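Local atomic coordinates of alpha-1,3-glucanase (Paenibacillus glycanilyticus, PDB entry 6K0P), a protein that hydrolyses alpha-1,3-glucan as a family 87 glycoside hydrolase, captured here as an engineered catalytic domain in complex with nigerose. Residues 301-304 / 308-311; 342-347 / 355-360. The protein carries 1 engineered substitution. One frame throughout, in Å; residues are numbered along the deposited sequence. Where two conformers were deposited one is given.

Contact 1 of 2, residues 301-304 / 308-311; sequences IWVE and CLYW. With GLC (alpha-D-glucopyranose), chain B; GLC (alpha-D-glucopyranose), chain C.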
ATOM      1  N   ILE A 301       6.147  -1.851  13.507  1.00 10.05           N
ATOM      2  CA  ILE A 301       5.456  -0.592  13.746  1.00 10.43           C
ATOM      3  C   ILE A 301       4.249  -0.487  12.821  1.00 10.17           C
ATOM      4  O   ILE A 301       4.200  -1.084  11.738  1.00 11.41           O
ATOM      5  CB  ILE A 301       6.343   0.671  13.719  1.00 11.81           C
ATOM      6  CG1 ILE A 301       6.731   1.054  12.301  1.00 12.05           C
ATOM      7  CG2 ILE A 301       7.591   0.493  14.614  1.00 12.75           C
ATOM      8  CD1 ILE A 301       7.302   2.468  12.235  1.00 13.58           C
ATOM      9  N   TRP A 302       3.248   0.256  13.287  1.00  9.01           N
ATOM     10  CA  TRP A 302       1.979   0.453  12.595  1.00  9.65           C
ATOM     11  C   TRP A 302       1.802   1.959  12.464  1.00  8.59           C
ATOM     12  O   TRP A 302       1.766   2.669  13.472  1.00  9.48           O
ATOM     13  CB  TRP A 302       0.879  -0.191  13.447  1.00  9.69           C
ATOM     14  CG  TRP A 302      -0.573   0.055  13.094  1.00  9.30           C
ATOM     15  CD1 TRP A 302      -1.090   0.813  12.074  1.00 10.53           C
ATOM     16  CD2 TRP A 302      -1.691  -0.487  13.800  1.00 11.14           C
ATOM     17  NE1 TRP A 302      -2.473   0.773  12.113  1.00  9.29           N
ATOM     18  CE2 TRP A 302      -2.860  -0.012  13.172  1.00 10.90           C
ATOM     19  CE3 TRP A 302      -1.814  -1.327  14.913  1.00 13.64           C
ATOM     20  CZ2 TRP A 302      -4.136  -0.350  13.622  1.00 11.04           C
ATOM     21  CZ3 TRP A 302      -3.084  -1.659  15.360  1.00 13.70           C
ATOM     22  CH2 TRP A 302      -4.228  -1.172  14.714  1.00 12.24           C
ATOM     23  N   VAL A 303       1.774   2.459  11.227  1.00  9.29           N
ATOM     24  CA  VAL A 303       1.775   3.893  10.954  0.65  9.40           C
ATOM     25  C   VAL A 303       0.587   4.230  10.062  1.00  9.62           C
ATOM     26  O   VAL A 303       0.322   3.521   9.083  1.00  9.52           O
ATOM     27  CB  VAL A 303       3.103   4.302  10.279  0.65 12.36           C
ATOM     28  CG1 VAL A 303       3.133   5.771   9.955  0.65 10.88           C
ATOM     29  CG2 VAL A 303       4.277   3.931  11.170  0.65 13.95           C
ATOM     30  N   GLU A 304      -0.115   5.314  10.397  1.00  8.31           N
ATOM     31  CA  GLU A 304      -1.255   5.802   9.629  1.00  8.24           C
ATOM     32  C   GLU A 304      -1.250   7.319   9.557  1.00  9.35           C
ATOM     33  O   GLU A 304      -0.746   8.000  10.454  1.00  8.97           O
ATOM     34  CB  GLU A 304      -2.606   5.389  10.232  1.00 10.32           C
ATOM     35  CG  GLU A 304      -2.731   3.887  10.415  1.00  9.05           C
ATOM     36  CD  GLU A 304      -4.163   3.370  10.351  1.00  8.84           C
ATOM     37  OE1 GLU A 304      -5.088   4.110   9.925  1.00 10.03           O
ATOM     38  OE2 GLU A 304      -4.363   2.186  10.706  1.00 10.21           O
ATOM     39  N   CYS A 308       4.055   9.520   4.023  1.00 10.19           N
ATOM     40  CA  CYS A 308       4.717   8.239   3.801  1.00 10.78           C
ATOM     41  C   CYS A 308       5.210   7.698   5.131  1.00  8.96           C
ATOM     42  O   CYS A 308       5.366   8.448   6.101  1.00 10.43           O
ATOM     43  CB  CYS A 308       5.979   8.364   2.927  1.00 11.22           C
ATOM     44  SG  CYS A 308       5.782   9.309   1.413  1.00 12.36           S
ATOM     45  N   LEU A 309       5.515   6.392   5.152  1.00  9.20           N
ATOM     46  CA  LEU A 309       6.337   5.862   6.239  1.00 10.63           C
ATOM     47  C   LEU A 309       7.783   6.309   6.081  1.00 11.23           C
ATOM     48  O   LEU A 309       8.370   6.878   7.006  1.00 11.76           O
ATOM     49  CB  LEU A 309       6.250   4.333   6.322  1.00 11.22           C
ATOM     50  CG  LEU A 309       7.291   3.678   7.255  1.00 12.31           C
ATOM     51  CD1 LEU A 309       7.256   4.284   8.668  1.00 15.38           C
ATOM     52  CD2 LEU A 309       7.114   2.156   7.330  1.00 14.15           C
ATOM     53  N   TYR A 310       8.373   6.072   4.909  1.00 11.01           N
ATOM     54  CA  TYR A 310       9.791   6.341   4.714  1.00 11.45           C
ATOM     55  C   TYR A 310      10.071   6.537   3.232  1.00 12.17           C
ATOM     56  O   TYR A 310       9.529   5.811   2.387  1.00 11.02           O
ATOM     57  CB  TYR A 310      10.653   5.195   5.259  1.00 11.66           C
ATOM     58  CG  TYR A 310      12.129   5.481   5.137  1.00 12.13           C
ATOM     59  CD1 TYR A 310      12.731   6.449   5.932  1.00 10.38           C
ATOM     60  CD2 TYR A 310      12.912   4.813   4.208  1.00 12.23           C
ATOM     61  CE1 TYR A 310      14.084   6.737   5.816  1.00 12.84           C
ATOM     62  CE2 TYR A 310      14.266   5.083   4.099  1.00 11.39           C
ATOM     63  CZ  TYR A 310      14.841   6.051   4.895  1.00 12.96           C
ATOM     64  OH  TYR A 310      16.184   6.340   4.757  1.00 14.51           O
ATOM     65  N   TRP A 311      10.938   7.510   2.932  1.00 14.04           N
ATOM     66  CA  TRP A 311      11.345   7.858   1.571  1.00 13.11           C
ATOM     67  C   TRP A 311      12.867   7.926   1.608  1.00 15.72           C
ATOM     68  O   TRP A 311      13.439   8.969   1.945  1.00 16.43           O
ATOM     69  CB  TRP A 311      10.731   9.191   1.173  1.00 14.47           C
ATOM     70  CG  TRP A 311      10.971   9.600  -0.249  1.00 14.90           C
ATOM     71  CD1 TRP A 311      12.139  10.079  -0.788  1.00 15.33           C
ATOM     72  CD2 TRP A 311      10.012   9.596  -1.306  1.00 14.08           C
ATOM     73  NE1 TRP A 311      11.960  10.363  -2.124  1.00 15.59           N
ATOM     74  CE2 TRP A 311      10.666  10.070  -2.468  1.00 16.38           C
ATOM     75  CE3 TRP A 311       8.667   9.222  -1.392  1.00 13.92           C
ATOM     76  CZ2 TRP A 311      10.014  10.190  -3.695  1.00 16.62           C
ATOM     77  CZ3 TRP A 311       8.017   9.346  -2.605  1.00 15.00           C
ATOM     78  CH2 TRP A 311       8.694   9.823  -3.747  1.00 19.11           C
TER
HETATM   79  C1  GLC B   1       6.494  13.662  -4.789  1.00 26.23           C
HETATM   80  C2  GLC B   1       7.778  14.391  -4.447  1.00 19.72           C
HETATM   81  C3  GLC B   1       8.531  13.613  -3.392  1.00 19.04           C
HETATM   82  C4  GLC B   1       7.633  13.341  -2.191  1.00 17.66           C
HETATM   83  C5  GLC B   1       6.411  12.590  -2.643  1.00 16.35           C
HETATM   84  C6  GLC B   1       5.383  12.412  -1.536  1.00 15.30           C
HETATM   85  O1  GLC B   1       6.880  12.505  -5.451  1.00 42.68           O
HETATM   86  O2  GLC B   1       8.519  14.555  -5.661  1.00 19.52           O
HETATM   87  O3  GLC B   1       9.561  14.451  -2.900  1.00 19.46           O
HETATM   88  O4  GLC B   1       8.294  12.567  -1.222  1.00 16.58           O
HETATM   89  O5  GLC B   1       5.775  13.325  -3.641  1.00 16.93           O
HETATM   90  O6  GLC B   1       4.985  13.595  -0.904  1.00 15.01           O
HETATM   91  C1  GLC C   2      10.840  13.742  -2.682  1.00 20.24           C
HETATM   92  C2  GLC C   2      11.820  14.672  -1.975  1.00 23.59           C
HETATM   93  C3  GLC C   2      12.324  15.705  -2.977  1.00 25.01           C
HETATM   94  C4  GLC C   2      12.911  15.014  -4.207  1.00 25.44           C
HETATM   95  C5  GLC C   2      11.883  14.040  -4.786  1.00 22.00           C
HETATM   96  C6  GLC C   2      12.397  13.273  -6.005  1.00 22.03           C
HETATM   97  O2  GLC C   2      11.156  15.320  -0.908  1.00 24.72           O
HETATM   98  O3  GLC C   2      13.277  16.555  -2.373  1.00 24.86           O
HETATM   99  O4  GLC C   2      13.260  15.987  -5.170  1.00 23.67           O
HETATM  100  O5  GLC C   2      11.485  13.120  -3.783  1.00 20.43           O
HETATM  101  O6  GLC C   2      13.579  12.565  -5.685  1.00 24.04           O
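A single methyl group of Leu309 carries the whole join: CD1 meets both Ile301 and Val303, and no hydrogen bond crosses. Leu309 CD1 packs on Ile301 CD1 at 4.0 Å and, beside it, on Val303 CG2 at 3.9 Å, as modelled in one of the two conformers of that valine. The leucine side chain runs roughly perpendicular to the valine and at a slant to the isoleucine. With CG1 between the backbone N and the carbonyl carbon (chi1 75°) and the chain extended beyond it (chi2 166°), Ile301 CD1 reaches the leucine. The two segments belong to consecutive faces of one coil of a parallel beta-helix, the fold of the pectate-lyase-like clan. The chain turns a corner at Leu309, whose side chain lies in the interior, where Phe287 of the preceding coil and Phe320, Ile325 and Ile333 of the following one fill in around it. Trp302, between Ile301 and Val303, faces the other way from strand 297-304. Its NE1 donates a nearly straight bond (2.7 Å, 166°) to Glu304 OE2, which lies in the indole plane and accepts through its anti lone pair, while Glu304 OE1 is taken by Asn327. Past the corner, the indole of Trp311 reaches the sugar. The two glucose units are joined from O3 of chain B to C1 of chain C, the linkage of nigerose, and O4 of the chain B glucose stands 3.3 Å above one indole face, with C1 of the chain C glucose over the same face, both toward the rim. Trp311 NE1 comes within 3.3 Å of O5 in the chain C glucose, an oblique approach. Lys286 adds a cation-pi contact to Trp311, and its NZ is hydrogen-bonded to the sugar.

Contact 2 of 2, residues 342-347 / 355-360; sequences NVIDNN and DSFALF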
ATOM      1  N   ASN A 342      18.894  -3.048   0.769  1.00 11.54           N
ATOM      2  CA  ASN A 342      17.880  -2.954   1.808  1.00 10.26           C
ATOM      3  C   ASN A 342      17.023  -4.209   1.835  1.00 11.86           C
ATOM      4  O   ASN A 342      16.818  -4.879   0.814  1.00 12.01           O
ATOM      5  CB  ASN A 342      16.997  -1.729   1.590  1.00 12.41           C
ATOM      6  CG  ASN A 342      17.775  -0.438   1.698  1.00 12.02           C
ATOM      7  OD1 ASN A 342      18.136  -0.011   2.797  1.00 12.16           O
ATOM      8  ND2 ASN A 342      18.061   0.180   0.561  1.00 11.93           N
ATOM      9  N   VAL A 343      16.505  -4.509   3.019  1.00 11.55           N
ATOM     10  CA  VAL A 343      15.616  -5.636   3.255  1.00 13.00           C
ATOM     11  C   VAL A 343      14.254  -5.055   3.620  1.00 12.71           C
ATOM     12  O   VAL A 343      14.074  -4.514   4.716  1.00 12.69           O
ATOM     13  CB  VAL A 343      16.165  -6.535   4.370  1.00 12.24           C
ATOM     14  CG1 VAL A 343      15.159  -7.617   4.750  1.00 14.82           C
ATOM     15  CG2 VAL A 343      17.484  -7.161   3.911  1.00 14.10           C
ATOM     16  N   ILE A 344      13.308  -5.136   2.688  1.00 10.83           N
ATOM     17  CA  ILE A 344      11.933  -4.697   2.910  1.00 10.05           C
ATOM     18  C   ILE A 344      11.096  -5.968   2.935  1.00 10.96           C
ATOM     19  O   ILE A 344      10.688  -6.472   1.883  1.00 11.18           O
ATOM     20  CB  ILE A 344      11.472  -3.728   1.805  1.00 10.98           C
ATOM     21  CG1 ILE A 344      12.501  -2.609   1.604  1.00 12.63           C
ATOM     22  CG2 ILE A 344      10.082  -3.162   2.110  1.00 12.02           C
ATOM     23  CD1 ILE A 344      12.784  -1.792   2.830  1.00 15.26           C
ATOM     24  N   ASP A 345      10.859  -6.514   4.127  1.00  9.40           N
ATOM     25  CA  ASP A 345      10.364  -7.876   4.275  1.00  9.84           C
ATOM     26  C   ASP A 345       9.141  -7.928   5.176  1.00 11.46           C
ATOM     27  O   ASP A 345       9.150  -7.378   6.282  1.00 11.42           O
ATOM     28  CB  ASP A 345      11.451  -8.763   4.884  1.00 12.28           C
ATOM     29  CG  ASP A 345      10.994 -10.184   5.070  1.00 14.08           C
ATOM     30  OD1 ASP A 345      10.417 -10.748   4.118  1.00 13.95           O
ATOM     31  OD2 ASP A 345      11.223 -10.748   6.160  1.00 19.01           O
ATOM     32  N   ASN A 346       8.098  -8.611   4.715  1.00 10.34           N
ATOM     33  CA  ASN A 346       6.974  -8.965   5.573  1.00  9.45           C
ATOM     34  C   ASN A 346       6.251  -7.734   6.105  1.00 10.79           C
ATOM     35  O   ASN A 346       5.969  -7.620   7.297  1.00 11.98           O
ATOM     36  CB  ASN A 346       7.378  -9.916   6.706  1.00 10.62           C
ATOM     37  CG  ASN A 346       6.238 -10.815   7.116  1.00 11.35           C
ATOM     38  OD1 ASN A 346       5.737 -11.593   6.303  1.00 12.27           O
ATOM     39  ND2 ASN A 346       5.796 -10.699   8.367  1.00 12.24           N
ATOM     40  N   ASN A 347       5.935  -6.818   5.194  1.00  9.84           N
ATOM     41  CA  ASN A 347       5.193  -5.610   5.514  1.00 10.41           C
ATOM     42  C   ASN A 347       3.846  -5.639   4.808  1.00  9.75           C
ATOM     43  O   ASN A 347       3.718  -6.160   3.695  1.00 11.00           O
ATOM     44  CB  ASN A 347       5.964  -4.373   5.074  1.00  9.25           C
ATOM     45  CG  ASN A 347       7.328  -4.285   5.731  1.00 10.46           C
ATOM     46  OD1 ASN A 347       7.429  -4.018   6.923  1.00 11.02           O
ATOM     47  ND2 ASN A 347       8.383  -4.514   4.959  1.00 11.69           N
ATOM     48  N   ASP A 355       2.294   4.881  -4.840  1.00 10.62           N
ATOM     49  CA  ASP A 355       2.902   3.550  -4.894  1.00  9.68           C
ATOM     50  C   ASP A 355       3.123   3.011  -3.486  1.00 10.71           C
ATOM     51  O   ASP A 355       3.786   3.650  -2.666  1.00 10.82           O
ATOM     52  CB  ASP A 355       4.265   3.627  -5.597  1.00 10.59           C
ATOM     53  CG  ASP A 355       4.175   3.955  -7.079  1.00 11.13           C
ATOM     54  OD1 ASP A 355       3.197   3.578  -7.760  1.00 10.64           O
ATOM     55  OD2 ASP A 355       5.144   4.581  -7.570  1.00 12.97           O
ATOM     56  N   SER A 356       2.579   1.830  -3.185  1.00 10.26           N
ATOM     57  CA  SER A 356       2.672   1.356  -1.802  1.00  8.84           C
ATOM     58  C   SER A 356       4.113   1.026  -1.433  1.00 10.44           C
ATOM     59  O   SER A 356       4.624   1.488  -0.405  1.00 10.93           O
ATOM     60  CB  SER A 356       1.784   0.138  -1.573  1.00  9.70           C
ATOM     61  OG  SER A 356       0.413   0.452  -1.790  1.00 10.63           O
ATOM     62  N   PHE A 357       4.782   0.228  -2.265  1.00  8.95           N
ATOM     63  CA  PHE A 357       6.192  -0.110  -2.096  1.00 10.81           C
ATOM     64  C   PHE A 357       6.870   0.212  -3.412  1.00  9.05           C
ATOM     65  O   PHE A 357       6.456  -0.298  -4.458  1.00 10.66           O
ATOM     66  CB  PHE A 357       6.359  -1.597  -1.773  1.00 10.38           C
ATOM     67  CG  PHE A 357       5.731  -2.009  -0.472  1.00 10.83           C
ATOM     68  CD1 PHE A 357       6.375  -1.769   0.735  1.00 10.77           C
ATOM     69  CD2 PHE A 357       4.498  -2.630  -0.459  1.00 10.54           C
ATOM     70  CE1 PHE A 357       5.793  -2.153   1.942  1.00 10.84           C
ATOM     71  CE2 PHE A 357       3.911  -3.008   0.742  1.00 10.76           C
ATOM     72  CZ  PHE A 357       4.558  -2.767   1.940  1.00 10.50           C
ATOM     73  N   ALA A 358       7.899   1.052  -3.367  1.00  9.49           N
ATOM     74  CA  ALA A 358       8.514   1.552  -4.589  1.00  9.36           C
ATOM     75  C   ALA A 358      10.030   1.572  -4.457  1.00  9.76           C
ATOM     76  O   ALA A 358      10.584   1.675  -3.355  1.00 10.82           O
ATOM     77  CB  ALA A 358       8.013   2.956  -4.943  1.00 11.29           C
ATOM     78  N   LEU A 359      10.685   1.477  -5.613  1.00 10.08           N
ATOM     79  CA  LEU A 359      12.133   1.589  -5.731  1.00 11.02           C
ATOM     80  C   LEU A 359      12.402   2.492  -6.919  1.00 11.37           C
ATOM     81  O   LEU A 359      11.978   2.180  -8.036  1.00 13.60           O
ATOM     82  CB  LEU A 359      12.754   0.203  -5.947  1.00 12.90           C
ATOM     83  CG  LEU A 359      14.281   0.117  -5.905  1.00 15.08           C
ATOM     84  CD1 LEU A 359      14.852   0.542  -4.549  1.00 15.83           C
ATOM     85  CD2 LEU A 359      14.703  -1.310  -6.212  1.00 18.36           C
ATOM     86  N   PHE A 360      13.033   3.636  -6.680  1.00 12.04           N
ATOM     87  CA  PHE A 360      13.334   4.576  -7.760  1.00 11.73           C
ATOM     88  C   PHE A 360      14.842   4.701  -7.890  1.00 13.13           C
ATOM     89  O   PHE A 360      15.499   5.307  -7.039  1.00 13.56           O
ATOM     90  CB  PHE A 360      12.698   5.951  -7.553  1.00 14.73           C
ATOM     91  CG  PHE A 360      12.765   6.825  -8.790  1.00 13.86           C
ATOM     92  CD1 PHE A 360      13.930   7.506  -9.117  1.00 22.68           C
ATOM     93  CD2 PHE A 360      11.678   6.926  -9.643  1.00 17.65           C
ATOM     94  CE1 PHE A 360      13.996   8.284 -10.264  1.00 21.10           C
ATOM     95  CE2 PHE A 360      11.737   7.702 -10.790  1.00 18.59           C
ATOM     96  CZ  PHE A 360      12.891   8.381 -11.098  1.00 19.44           C
TER
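Phe357 puts its ring against Asn347 and Ile344, deep inside the parallel beta-helix, where the two strands lie on different faces and no hydrogen bond joins them. CZ and CE1 of Phe357 are each 3.8 Å from Asn347 CB, so it is the aliphatic root of the asparagine that meets the ring, not its amide. Farther back along the ring, Phe357 CD1 touches Ile344 CG2 at 4.2 Å, the two side chains slanting past each other. Ile344 CB already points across, and CG2, anti to the backbone N, is the branch that reaches the ring. Cutting Phe357 back to an alanine would probably open a gap between the two faces and leave Ile344 CG2 and Asn347 CB without their partner across it. The next shell comes from neighbouring coils: Ile325 packs on Phe357, Phe320 lies against Ile344, and Leu378 of the following coil meets Asn347. What fixes the asparagine is its amide, buried and bonded at both ends to the coil before: Asn347 OD1 takes the backbone N-H of Asn323, and Asn347 ND2 donates to the carbonyl O of Phe320.

How the contacts relate
Contact 1 and contact 2 lie about 11 Å apart between centres and about 6 Å between nearest atoms, so they do not touch. Both join faces across the beta-helix interior, two coils apart, and Ile325 and Phe320 of strand 319-326, in the coil between, are shared by both. Asn323 of the same strand also holds contact 1, its OD1 bonded to the backbone N of Ile301. Contact 1 alone supplies a residue of a glycan pocket, Trp311; strand 333-336, which runs between 308-313 and 357-360, touches the side chains of both Trp311 and Phe360.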